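Hypothetical protein (Streptococcus pneumoniae, PDB 2HIY) is of unknown function but is a conserved bacterial protein of the DUF1697 family, built around two four-stranded antiparallel sheets. Local coordinates at residues L9-G13 with Y163-R169; K19-V23 with Y71-Q75; S76-L80 with F107-G111. One frame throughout, in Å; residues are numbered along the deposited sequence.

Interaction 1 (L9-G13 with Y163-R169); sequences LLVRG and YRHITIR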
ATOM      1  N   LEU D   9      10.901  21.288  19.422  1.00 12.71           N
ATOM      2  CA  LEU D   9      11.645  20.047  19.342  1.00 12.83           C
ATOM      3  C   LEU D   9      11.009  19.215  18.237  1.00 12.88           C
ATOM      4  O   LEU D   9       9.852  18.810  18.362  1.00 13.42           O
ATOM      5  CB  LEU D   9      11.497  19.331  20.689  1.00 13.75           C
ATOM      6  CG  LEU D   9      12.068  17.912  20.796  1.00 13.21           C
ATOM      7  CD1 LEU D   9      13.572  17.860  20.494  1.00 14.94           C
ATOM      8  CD2 LEU D   9      11.775  17.376  22.230  1.00 14.20           C
ATOM      9  N   LEU D  10      11.749  18.995  17.157  1.00 12.97           N
ATOM     10  CA  LEU D  10      11.217  18.306  15.974  1.00 13.68           C
ATOM     11  C   LEU D  10      11.979  17.025  15.772  1.00 13.68           C
ATOM     12  O   LEU D  10      13.209  17.019  15.832  1.00 14.50           O
ATOM     13  CB  LEU D  10      11.360  19.194  14.722  1.00 13.75           C
ATOM     14  CG  LEU D  10      10.903  20.643  14.894  1.00 14.24           C
ATOM     15  CD1 LEU D  10      11.188  21.336  13.548  1.00 15.06           C
ATOM     16  CD2 LEU D  10       9.445  20.760  15.290  1.00 14.86           C
ATOM     17  N   VAL D  11      11.263  15.938  15.541  1.00 14.16           N
ATOM     18  CA  VAL D  11      11.927  14.659  15.317  1.00 15.35           C
ATOM     19  C   VAL D  11      11.436  14.051  14.006  1.00 16.63           C
ATOM     20  O   VAL D  11      10.344  14.326  13.547  1.00 17.87           O
ATOM     21  CB  VAL D  11      11.748  13.694  16.507  1.00 16.48           C
ATOM     22  CG1 VAL D  11      12.334  14.285  17.805  1.00 16.92           C
ATOM     23  CG2 VAL D  11      10.301  13.361  16.714  1.00 17.40           C
ATOM     24  N   ARG D  12      12.286  13.245  13.389  1.00 18.55           N
ATOM     25  CA  ARG D  12      11.908  12.568  12.157  1.00 18.91           C
ATOM     26  C   ARG D  12      11.666  11.094  12.414  1.00 19.51           C
ATOM     27  O   ARG D  12      12.170  10.524  13.402  1.00 18.99           O
ATOM     28  CB  ARG D  12      13.043  12.702  11.131  1.00 19.69           C
ATOM     29  CG  ARG D  12      14.310  11.978  11.564  1.00 21.96           C
ATOM     30  CD  ARG D  12      15.109  11.254  10.465  1.00 27.37           C
ATOM     31  NE  ARG D  12      14.363  10.885   9.273  1.00 25.46           N
ATOM     32  CZ  ARG D  12      14.001   9.646   8.929  1.00 26.49           C
ATOM     33  NH1 ARG D  12      13.343   9.466   7.792  1.00 30.19           N
ATOM     34  NH2 ARG D  12      14.294   8.607   9.687  1.00 28.09           N
ATOM     35  N   GLY D  13      10.914  10.486  11.514  1.00 19.76           N
ATOM     36  CA  GLY D  13      10.809   9.051  11.434  1.00 19.58           C
ATOM     37  C   GLY D  13       9.854   8.371  12.390  1.00 20.10           C
ATOM     38  O   GLY D  13       9.845   7.147  12.453  1.00 20.72           O
ATOM     39  N   TYR D 163      20.355  12.407   5.249  1.00 13.97           N
ATOM     40  CA  TYR D 163      18.923  12.308   5.250  1.00 13.15           C
ATOM     41  C   TYR D 163      18.269  12.057   6.603  1.00 13.78           C
ATOM     42  O   TYR D 163      17.248  12.697   6.926  1.00 14.89           O
ATOM     43  CB  TYR D 163      18.506  11.206   4.273  1.00 14.32           C
ATOM     44  CG  TYR D 163      17.021  11.114   4.078  1.00 15.68           C
ATOM     45  CD1 TYR D 163      16.371  12.028   3.256  1.00 16.81           C
ATOM     46  CD2 TYR D 163      16.249  10.143   4.741  1.00 15.67           C
ATOM     47  CE1 TYR D 163      14.997  11.984   3.076  1.00 19.77           C
ATOM     48  CE2 TYR D 163      14.853  10.081   4.541  1.00 17.83           C
ATOM     49  CZ  TYR D 163      14.259  11.024   3.703  1.00 17.97           C
ATOM     50  OH  TYR D 163      12.892  10.999   3.482  1.00 23.21           O
ATOM     51  N   ARG D 164      18.827  11.139   7.385  1.00 13.54           N
ATOM     52  CA  ARG D 164      18.230  10.809   8.683  1.00 14.70           C
ATOM     53  C   ARG D 164      18.603  11.831   9.745  1.00 15.06           C
ATOM     54  O   ARG D 164      18.233  11.675  10.920  1.00 15.67           O
ATOM     55  CB  ARG D 164      18.640   9.406   9.116  1.00 15.29           C
ATOM     56  CG  ARG D 164      18.002   8.306   8.241  1.00 16.62           C
ATOM     57  CD  ARG D 164      18.541   6.885   8.560  1.00 17.49           C
ATOM     58  NE  ARG D 164      18.718   6.642   9.987  1.00 21.84           N
ATOM     59  CZ  ARG D 164      17.781   6.169  10.795  1.00 26.29           C
ATOM     60  NH1 ARG D 164      16.580   5.849  10.319  1.00 27.69           N
ATOM     61  NH2 ARG D 164      18.059   6.008  12.092  1.00 26.09           N
ATOM     62  N   HIS D 165      19.334  12.879   9.350  1.00 13.54           N
ATOM     63  CA  HIS D 165      19.818  13.919  10.269  1.00 14.19           C
ATOM     64  C   HIS D 165      19.280  15.279   9.895  1.00 13.32           C
ATOM     65  O   HIS D 165      19.873  16.307  10.262  1.00 14.24           O
ATOM     66  CB  HIS D 165      21.336  13.881  10.330  1.00 14.12           C
ATOM     67  CG  HIS D 165      21.825  12.578  10.839  1.00 17.37           C
ATOM     68  ND1 HIS D 165      22.176  11.532  10.015  1.00 22.22           N
ATOM     69  CD2 HIS D 165      21.902  12.119  12.103  1.00 19.76           C
ATOM     70  CE1 HIS D 165      22.494  10.488  10.763  1.00 20.13           C
ATOM     71  NE2 HIS D 165      22.351  10.821  12.031  1.00 24.75           N
ATOM     72  N   ILE D 166      18.189  15.291   9.144  1.00 13.08           N
ATOM     73  CA  ILE D 166      17.415  16.512   8.945  1.00 13.88           C
ATOM     74  C   ILE D 166      15.975  16.199   9.266  1.00 13.84           C
ATOM     75  O   ILE D 166      15.580  15.027   9.215  1.00 15.06           O
ATOM     76  CB  ILE D 166      17.511  17.069   7.513  1.00 15.48           C
ATOM     77  CG1 ILE D 166      17.155  15.986   6.504  1.00 16.42           C
ATOM     78  CG2 ILE D 166      18.878  17.697   7.276  1.00 18.29           C
ATOM     79  CD1 ILE D 166      16.954  16.455   5.093  1.00 21.69           C
ATOM     80  N   THR D 167      15.203  17.225   9.572  1.00 13.13           N
ATOM     81  CA  THR D 167      13.807  17.020   9.883  1.00 13.75           C
ATOM     82  C   THR D 167      13.001  17.802   8.855  1.00 13.68           C
ATOM     83  O   THR D 167      13.008  19.029   8.861  1.00 14.36           O
ATOM     84  CB  THR D 167      13.495  17.529  11.302  1.00 14.83           C
ATOM     85  OG1 THR D 167      14.519  17.054  12.209  1.00 17.38           O
ATOM     86  CG2 THR D 167      12.142  17.054  11.722  1.00 17.06           C
ATOM     87  N   ILE D 168      12.297  17.083   7.995  1.00 13.28           N
ATOM     88  CA  ILE D 168      11.642  17.738   6.865  1.00 13.69           C
ATOM     89  C   ILE D 168      10.215  18.069   7.252  1.00 13.99           C
ATOM     90  O   ILE D 168       9.471  17.212   7.754  1.00 14.58           O
ATOM     91  CB  ILE D 168      11.649  16.834   5.648  1.00 14.82           C
ATOM     92  CG1 ILE D 168      13.094  16.506   5.273  1.00 15.69           C
ATOM     93  CG2 ILE D 168      10.876  17.521   4.485  1.00 16.09           C
ATOM     94  CD1 ILE D 168      13.239  15.563   4.055  1.00 20.12           C
ATOM     95  N   ARG D 169       9.810  19.314   7.019  1.00 13.53           N
ATOM     96  CA  ARG D 169       8.428  19.736   7.230  1.00 13.47           C
ATOM     97  C   ARG D 169       7.954  20.528   6.038  1.00 13.84           C
ATOM     98  O   ARG D 169       8.719  21.286   5.446  1.00 13.55           O
ATOM     99  CB  ARG D 169       8.325  20.635   8.478  1.00 13.39           C
ATOM    100  CG  ARG D 169       8.748  19.928   9.798  1.00 14.19           C
ATOM    101  CD  ARG D 169       7.705  18.866  10.156  1.00 15.25           C
ATOM    102  NE  ARG D 169       7.937  18.188  11.443  1.00 14.51           N
ATOM    103  CZ  ARG D 169       8.551  17.022  11.599  1.00 14.71           C
ATOM    104  NH1 ARG D 169       9.070  16.383  10.570  1.00 17.17           N
ATOM    105  NH2 ARG D 169       8.664  16.512  12.826  1.00 16.54           N
TER
HETATM  106  O   HOH W   1      15.001  14.669  13.526  1.00 18.03           O
HETATM  107  O   HOH W   2      14.564  12.923   7.453  1.00 24.27           O
HETATM  108  O   HOH W   3      14.843   6.121   8.033  1.00 25.79           O
HETATM  109  O   HOH W   4      12.249  12.170   6.393  1.00 42.83           O
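Water 2 is gripped three ways: R12 NE donates to it at 2.7 Å, and the water in turn gives hydrogens to Y163 O and, at 2.9 Å, to I166 O. The R12 chain reaches that spot by bending at chi2 and chi3, which lays CD 3.2 Å from R164 O and carries the guanidinium past R164 CG, which lies over one of its faces. The R164 chain crosses at about a right angle. R12 NH2 and R164 NH1 come within 3.6 Å, two like charges that share water 3 as acceptor, though weakly on the R12 side; this probably eases their repulsion. At the other end, R169 NH2 donates directly to V11 O, 2.8 Å and 162° at the hydrogen, with the oxygen in the guanidinium plane. That same NH2 also bonds G46 O, NH1 turns back to I168 O and NE bonds N47 OD1, so all three nitrogens have acceptors and the rotation of the group is fixed. T167 CG2 lies over one face of that guanidinium and 3.8 Å from L10 CB, while T167 OG1 turns to S78. Here the end of strand 5-10 meets strand 166-170, joining two sheets, each from a beta-alpha-beta-beta-alpha-beta half with the ferredoxin-like strand order 2-3-1-4.

Interaction 2 (K19-V23 with Y71-Q75); sequences KNKVV and YPFIQ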
ATOM      1  N   LYS D  19       5.613   1.243  13.081  0.50 28.23           N
ATOM      2  CA  LYS D  19       6.589   1.193  14.170  0.50 27.02           C
ATOM      3  C   LYS D  19       7.008   2.606  14.572  0.50 25.80           C
ATOM      4  O   LYS D  19       6.364   3.591  14.186  0.50 25.82           O
ATOM      5  CB  LYS D  19       7.812   0.334  13.794  0.50 27.23           C
ATOM      6  CG  LYS D  19       8.668   0.914  12.680  0.50 26.92           C
ATOM      7  CD  LYS D  19       9.941   0.112  12.444  0.50 27.05           C
ATOM      8  CE  LYS D  19      10.830   0.814  11.424  0.50 27.45           C
ATOM      9  NZ  LYS D  19      10.208   0.808  10.072  0.50 28.81           N
ATOM     10  N   ASN D  20       8.083   2.683  15.351  1.00 24.93           N
ATOM     11  CA  ASN D  20       8.595   3.955  15.882  1.00 21.84           C
ATOM     12  C   ASN D  20       7.479   4.745  16.545  1.00 20.71           C
ATOM     13  O   ASN D  20       7.338   5.942  16.333  1.00 19.15           O
ATOM     14  CB  ASN D  20       9.326   4.777  14.804  1.00 20.95           C
ATOM     15  CG  ASN D  20      10.602   4.115  14.326  1.00 21.28           C
ATOM     16  OD1 ASN D  20      10.918   2.979  14.706  1.00 20.64           O
ATOM     17  ND2 ASN D  20      11.363   4.844  13.516  1.00 20.89           N
ATOM     18  N   LYS D  21       6.713   4.044  17.369  1.00 20.05           N
ATOM     19  CA  LYS D  21       5.489   4.579  17.937  1.00 20.06           C
ATOM     20  C   LYS D  21       5.788   5.474  19.133  1.00 18.70           C
ATOM     21  O   LYS D  21       6.483   5.094  20.053  1.00 17.77           O
ATOM     22  CB  LYS D  21       4.553   3.444  18.377  1.00 21.16           C
ATOM     23  CG  LYS D  21       3.203   3.956  18.890  1.00 23.16           C
ATOM     24  CD  LYS D  21       2.173   2.836  19.056  1.00 23.13           C
ATOM     25  CE  LYS D  21       0.928   3.352  19.787  1.00 28.07           C
ATOM     26  NZ  LYS D  21       0.023   2.263  20.277  1.00 31.00           N
ATOM     27  N   VAL D  22       5.216   6.670  19.079  1.00 17.95           N
ATOM     28  CA  VAL D  22       5.291   7.615  20.176  1.00 17.19           C
ATOM     29  C   VAL D  22       3.882   8.129  20.412  1.00 17.73           C
ATOM     30  O   VAL D  22       3.266   8.668  19.480  1.00 17.88           O
ATOM     31  CB  VAL D  22       6.228   8.788  19.846  1.00 17.55           C
ATOM     32  CG1 VAL D  22       6.298   9.768  21.038  1.00 18.55           C
ATOM     33  CG2 VAL D  22       7.618   8.280  19.453  1.00 17.02           C
ATOM     34  N   VAL D  23       3.386   7.955  21.632  1.00 16.70           N
ATOM     35  CA  VAL D  23       2.067   8.461  21.986  1.00 16.79           C
ATOM     36  C   VAL D  23       2.266   9.863  22.550  1.00 16.56           C
ATOM     37  O   VAL D  23       2.969  10.037  23.546  1.00 15.72           O
ATOM     38  CB  VAL D  23       1.375   7.529  22.985  1.00 16.52           C
ATOM     39  CG1 VAL D  23       0.018   8.095  23.418  1.00 17.36           C
ATOM     40  CG2 VAL D  23       1.182   6.141  22.367  1.00 18.06           C
ATOM     41  N   TYR D  71      13.045   6.185  23.704  1.00 14.82           N
ATOM     42  CA  TYR D  71      12.662   6.072  22.283  1.00 14.60           C
ATOM     43  C   TYR D  71      13.923   5.998  21.442  1.00 16.17           C
ATOM     44  O   TYR D  71      14.246   6.950  20.746  1.00 14.78           O
ATOM     45  CB  TYR D  71      11.839   7.301  21.840  1.00 14.60           C
ATOM     46  CG  TYR D  71      10.591   7.467  22.661  1.00 14.40           C
ATOM     47  CD1 TYR D  71       9.471   6.663  22.432  1.00 15.83           C
ATOM     48  CD2 TYR D  71      10.524   8.420  23.698  1.00 15.34           C
ATOM     49  CE1 TYR D  71       8.312   6.781  23.222  1.00 15.23           C
ATOM     50  CE2 TYR D  71       9.379   8.527  24.511  1.00 14.63           C
ATOM     51  CZ  TYR D  71       8.274   7.730  24.253  1.00 15.98           C
ATOM     52  OH  TYR D  71       7.129   7.828  25.017  1.00 17.22           O
ATOM     53  N   PRO D  72      14.629   4.861  21.486  1.00 15.40           N
ATOM     54  CA  PRO D  72      15.965   4.769  20.898  1.00 16.78           C
ATOM     55  C   PRO D  72      15.993   4.903  19.378  1.00 16.01           C
ATOM     56  O   PRO D  72      17.078   5.107  18.830  1.00 16.53           O
ATOM     57  CB  PRO D  72      16.487   3.391  21.363  1.00 16.81           C
ATOM     58  CG  PRO D  72      15.402   2.754  22.064  1.00 18.39           C
ATOM     59  CD  PRO D  72      14.226   3.631  22.200  1.00 16.58           C
ATOM     60  N   PHE D  73      14.851   4.797  18.710  1.00 15.49           N
ATOM     61  CA  PHE D  73      14.771   5.072  17.270  1.00 15.59           C
ATOM     62  C   PHE D  73      14.782   6.566  16.950  1.00 15.38           C
ATOM     63  O   PHE D  73      14.876   6.950  15.781  1.00 16.07           O
ATOM     64  CB  PHE D  73      13.518   4.412  16.693  1.00 16.43           C
ATOM     65  CG  PHE D  73      12.262   4.688  17.491  1.00 16.26           C
ATOM     66  CD1 PHE D  73      11.561   5.876  17.297  1.00 15.15           C
ATOM     67  CD2 PHE D  73      11.789   3.778  18.442  1.00 16.51           C
ATOM     68  CE1 PHE D  73      10.427   6.158  18.040  1.00 14.11           C
ATOM     69  CE2 PHE D  73      10.639   4.051  19.163  1.00 15.45           C
ATOM     70  CZ  PHE D  73       9.951   5.247  18.953  1.00 15.03           C
ATOM     71  N   ILE D  74      14.670   7.422  17.963  1.00 15.18           N
ATOM     72  CA  ILE D  74      14.828   8.875  17.739  1.00 15.27           C
ATOM     73  C   ILE D  74      16.319   9.176  17.890  1.00 16.44           C
ATOM     74  O   ILE D  74      16.835   9.281  19.008  1.00 17.04           O
ATOM     75  CB  ILE D  74      13.958   9.702  18.718  1.00 14.56           C
ATOM     76  CG1 ILE D  74      12.461   9.388  18.466  1.00 14.90           C
ATOM     77  CG2 ILE D  74      14.265  11.213  18.567  1.00 15.36           C
ATOM     78  CD1 ILE D  74      11.455  10.107  19.394  1.00 15.43           C
ATOM     79  N   GLN D  75      17.014   9.241  16.764  1.00 16.78           N
ATOM     80  CA  GLN D  75      18.468   9.309  16.738  1.00 18.06           C
ATOM     81  C   GLN D  75      19.023  10.640  16.248  1.00 18.43           C
ATOM     82  O   GLN D  75      20.244  10.812  16.141  1.00 19.92           O
ATOM     83  CB  GLN D  75      19.015   8.138  15.898  1.00 18.62           C
ATOM     84  CG  GLN D  75      18.826   6.806  16.629  1.00 20.07           C
ATOM     85  CD  GLN D  75      19.141   5.587  15.811  1.00 22.89           C
ATOM     86  OE1 GLN D  75      19.817   5.663  14.786  1.00 22.50           O
ATOM     87  NE2 GLN D  75      18.661   4.434  16.273  1.00 21.89           N
TER
HETATM   88  O   HOH W   5       4.828   6.814  23.872  1.00 16.88           O
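N20 lies flat on the ring of F73, and its side chain can be followed outward along that face. The stack begins in the backbone: N20 CA sits 3.6 Å from the ring centroid, only 13° off the normal, a CH-pi contact. CB comes next, 3.5 Å from F73 CD1, and CG is 3.6 Å from the same atom. OD1 has moved on to the root of the ring, 3.5 Å from F73 CG, while ND2 passes 3.9 Å from F73 CB and donates its hydrogen bond elsewhere, to G13 O. Amide and ring planes are 7° apart, and the two side chains run past each other in opposite directions. F73 offers this face because CG sits between the backbone N and the carbonyl carbon (chi1 49°), folding the ring back over its own turn, where Y71 CB lies against the opposite face. V22 CG2 meets the ring in its plane, 3.8 Å from F73 CE1, and also reaches Y71 and I74; V22 CG1 lies over a face of the Y71 ring. The one polar link is water 5, which accepts from V23 N, at the N-cap of helix 24-34, and donates to Y71 OH. The contact therefore relies on dispersion, CH-pi and amide-ring stacking, with N20 ND2 and Y71 OH bonded to G13 and E30 outside it.

Interaction 3 (S76-L80 with F107-G111); sequences SFSLL and FYTEG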
ATOM      1  N   SER D  76      18.119  11.568  15.951  1.00 17.10           N
ATOM      2  CA  SER D  76      18.468  12.954  15.681  1.00 16.33           C
ATOM      3  C   SER D  76      17.271  13.789  16.080  1.00 15.63           C
ATOM      4  O   SER D  76      16.135  13.286  16.156  1.00 15.66           O
ATOM      5  CB  SER D  76      18.741  13.162  14.173  1.00 16.52           C
ATOM      6  OG  SER D  76      17.534  13.091  13.387  1.00 19.92           O
ATOM      7  N   PHE D  77      17.498  15.066  16.364  1.00 14.08           N
ATOM      8  CA  PHE D  77      16.375  15.962  16.560  1.00 13.42           C
ATOM      9  C   PHE D  77      16.807  17.384  16.278  1.00 13.47           C
ATOM     10  O   PHE D  77      17.995  17.711  16.408  1.00 13.39           O
ATOM     11  CB  PHE D  77      15.771  15.826  17.980  1.00 14.55           C
ATOM     12  CG  PHE D  77      16.749  16.074  19.107  1.00 13.24           C
ATOM     13  CD1 PHE D  77      16.978  17.345  19.633  1.00 14.62           C
ATOM     14  CD2 PHE D  77      17.363  15.000  19.729  1.00 15.69           C
ATOM     15  CE1 PHE D  77      17.865  17.544  20.703  1.00 14.94           C
ATOM     16  CE2 PHE D  77      18.242  15.197  20.809  1.00 16.90           C
ATOM     17  CZ  PHE D  77      18.494  16.468  21.290  1.00 15.31           C
ATOM     18  N   SER D  78      15.830  18.219  15.928  1.00 12.62           N
ATOM     19  CA  SER D  78      16.038  19.644  15.795  1.00 13.08           C
ATOM     20  C   SER D  78      15.511  20.322  17.061  1.00 13.34           C
ATOM     21  O   SER D  78      14.462  19.930  17.584  1.00 13.93           O
ATOM     22  CB  SER D  78      15.255  20.183  14.609  1.00 12.44           C
ATOM     23  OG  SER D  78      15.555  19.439  13.433  1.00 13.84           O
ATOM     24  N   LEU D  79      16.268  21.274  17.568  1.00 13.26           N
ATOM     25  CA  LEU D  79      15.844  22.037  18.749  1.00 14.10           C
ATOM     26  C   LEU D  79      16.140  23.495  18.468  1.00 14.01           C
ATOM     27  O   LEU D  79      17.307  23.891  18.274  1.00 13.99           O
ATOM     28  CB  LEU D  79      16.614  21.557  19.980  1.00 14.51           C
ATOM     29  CG  LEU D  79      16.174  22.241  21.291  1.00 14.20           C
ATOM     30  CD1 LEU D  79      14.744  21.937  21.675  1.00 15.73           C
ATOM     31  CD2 LEU D  79      17.110  21.823  22.417  1.00 15.65           C
ATOM     32  N   LEU D  80      15.084  24.301  18.444  1.00 13.00           N
ATOM     33  CA  LEU D  80      15.256  25.709  18.107  1.00 14.07           C
ATOM     34  C   LEU D  80      14.335  26.567  18.939  1.00 14.28           C
ATOM     35  O   LEU D  80      13.265  26.118  19.342  1.00 15.11           O
ATOM     36  CB  LEU D  80      14.980  25.928  16.617  1.00 14.98           C
ATOM     37  CG  LEU D  80      13.637  25.435  16.116  1.00 15.69           C
ATOM     38  CD1 LEU D  80      12.743  26.617  15.774  1.00 18.85           C
ATOM     39  CD2 LEU D  80      13.898  24.637  14.861  1.00 18.79           C
ATOM     40  N   PHE D 107      14.889  21.076   8.247  1.00 11.42           N
ATOM     41  CA  PHE D 107      15.473  21.620   9.473  1.00 12.20           C
ATOM     42  C   PHE D 107      16.749  20.878   9.834  1.00 12.37           C
ATOM     43  O   PHE D 107      16.784  19.634   9.878  1.00 12.67           O
ATOM     44  CB  PHE D 107      14.531  21.446  10.653  1.00 12.20           C
ATOM     45  CG  PHE D 107      13.375  22.414  10.690  1.00 11.08           C
ATOM     46  CD1 PHE D 107      13.504  23.660  11.313  1.00 12.21           C
ATOM     47  CD2 PHE D 107      12.097  22.061  10.183  1.00 12.13           C
ATOM     48  CE1 PHE D 107      12.401  24.560  11.392  1.00 12.46           C
ATOM     49  CE2 PHE D 107      11.008  22.943  10.274  1.00 12.67           C
ATOM     50  CZ  PHE D 107      11.176  24.185  10.871  1.00 12.78           C
ATOM     51  N   TYR D 108      17.811  21.632  10.105  1.00 12.13           N
ATOM     52  CA  TYR D 108      19.022  21.035  10.622  1.00 11.90           C
ATOM     53  C   TYR D 108      18.768  20.428  11.995  1.00 13.21           C
ATOM     54  O   TYR D 108      17.873  20.834  12.707  1.00 14.12           O
ATOM     55  CB  TYR D 108      20.117  22.091  10.700  1.00 13.03           C
ATOM     56  CG  TYR D 108      20.493  22.720   9.361  1.00 12.03           C
ATOM     57  CD1 TYR D 108      20.549  21.963   8.183  1.00 12.79           C
ATOM     58  CD2 TYR D 108      20.859  24.077   9.302  1.00 13.32           C
ATOM     59  CE1 TYR D 108      20.930  22.572   6.947  1.00 13.47           C
ATOM     60  CE2 TYR D 108      21.239  24.670   8.095  1.00 13.43           C
ATOM     61  CZ  TYR D 108      21.290  23.913   6.952  1.00 14.11           C
ATOM     62  OH  TYR D 108      21.703  24.531   5.770  1.00 14.94           O
ATOM     63  N   THR D 109      19.572  19.446  12.375  1.00 12.75           N
ATOM     64  CA  THR D 109      19.472  18.808  13.688  1.00 13.34           C
ATOM     65  C   THR D 109      20.709  19.116  14.531  1.00 13.19           C
ATOM     66  O   THR D 109      21.740  19.545  14.036  1.00 13.39           O
ATOM     67  CB  THR D 109      19.357  17.298  13.536  1.00 13.46           C
ATOM     68  OG1 THR D 109      20.477  16.815  12.778  1.00 14.98           O
ATOM     69  CG2 THR D 109      18.038  16.893  12.852  1.00 13.69           C
ATOM     70  N   GLU D 110      20.591  18.852  15.823  1.00 13.36           N
ATOM     71  CA  GLU D 110      21.694  19.094  16.732  1.00 14.16           C
ATOM     72  C   GLU D 110      22.890  18.223  16.384  1.00 14.85           C
ATOM     73  O   GLU D 110      22.750  17.017  16.170  1.00 15.40           O
ATOM     74  CB  GLU D 110      21.224  18.822  18.166  1.00 14.93           C
ATOM     75  CG  GLU D 110      20.308  19.914  18.658  1.00 15.28           C
ATOM     76  CD  GLU D 110      21.003  21.273  18.695  1.00 18.06           C
ATOM     77  OE1 GLU D 110      22.131  21.358  19.229  1.00 18.72           O
ATOM     78  OE2 GLU D 110      20.443  22.258  18.152  1.00 18.40           O
ATOM     79  N   GLY D 111      24.055  18.853  16.259  1.00 15.16           N
ATOM     80  CA  GLY D 111      25.262  18.094  15.967  1.00 16.91           C
ATOM     81  C   GLY D 111      25.553  17.933  14.492  1.00 16.95           C
ATOM     82  O   GLY D 111      26.608  17.409  14.123  1.00 18.48           O
TER
HETATM   83  O   HOH W   6      20.506  15.353  16.535  1.00 18.18           O
HETATM   84  O   HOH W   7      18.695  21.752  16.061  1.00 14.69           O
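S78 and Y108 make the first direct bond: S78 OG gives its hydrogen to Y108 O at 2.8 Å, coming from above the carbonyl plane. The same OG is also hydrogen-bonded to T167 OG1, so this buried hydroxyl has partners on two strands of the other sheet. The second direct bond is backbone to backbone, E110 N to F77 O, 2.9 Å long with 166° at the hydrogen. Two waters extend the pairing. Water 6 accepts from F77 N and donates to E110 O; water 7 accepts from L79 N at 2.9 Å and donates to E110 OE2. The E110 chain bends at chi2 (-62°), which brings its carboxylate back beside L79, and K56 NZ serves both, as a salt bridge to OE2 and a hydrogen bond to L79 O. Two further hydroxyls look past the contact to the segment before strand 166-170: S76 OG bonds R164 O and T109 OG1 bonds H165 O. With its oxygen engaged there, T109 directs CG2 at S78 OG, 3.6 Å away, and its CB packs 3.2 Å from F77 O. Carbon contacts complete the interface: L80 CD2 lies 3.7 Å from F107 CD1, the two side chains crossing at about a right angle, and the ring of F77 meets E110 CG through CE1 at 4.0 Å. An edge strand of one beta-alpha-beta-beta-alpha-beta half thus meets the end of the first strand of the next half, the touching parts running 105° apart and joined by one backbone bond, one serine bond and bridging waters.

From the N terminus, strand 5-10 opens the loop that interaction 1 closes some 150 residues later at strand 166-170, and the other two contacts nest inside it. Interaction 2 closes first, bringing the approach to helix 24-34 against the turn after helix 56-70. Residue 76 follows at once, so interaction 3 begins where interaction 2 ends; the two stand in series and do not cross. Interactions 1 and 3 are reciprocal: the first strand of one sheet meets the last of the other, and the last meets the first. Their centres lie about 7 Å apart, joined by the T167 to F107 backbone bond, while packing of V11 on I74 links interactions 1 and 2.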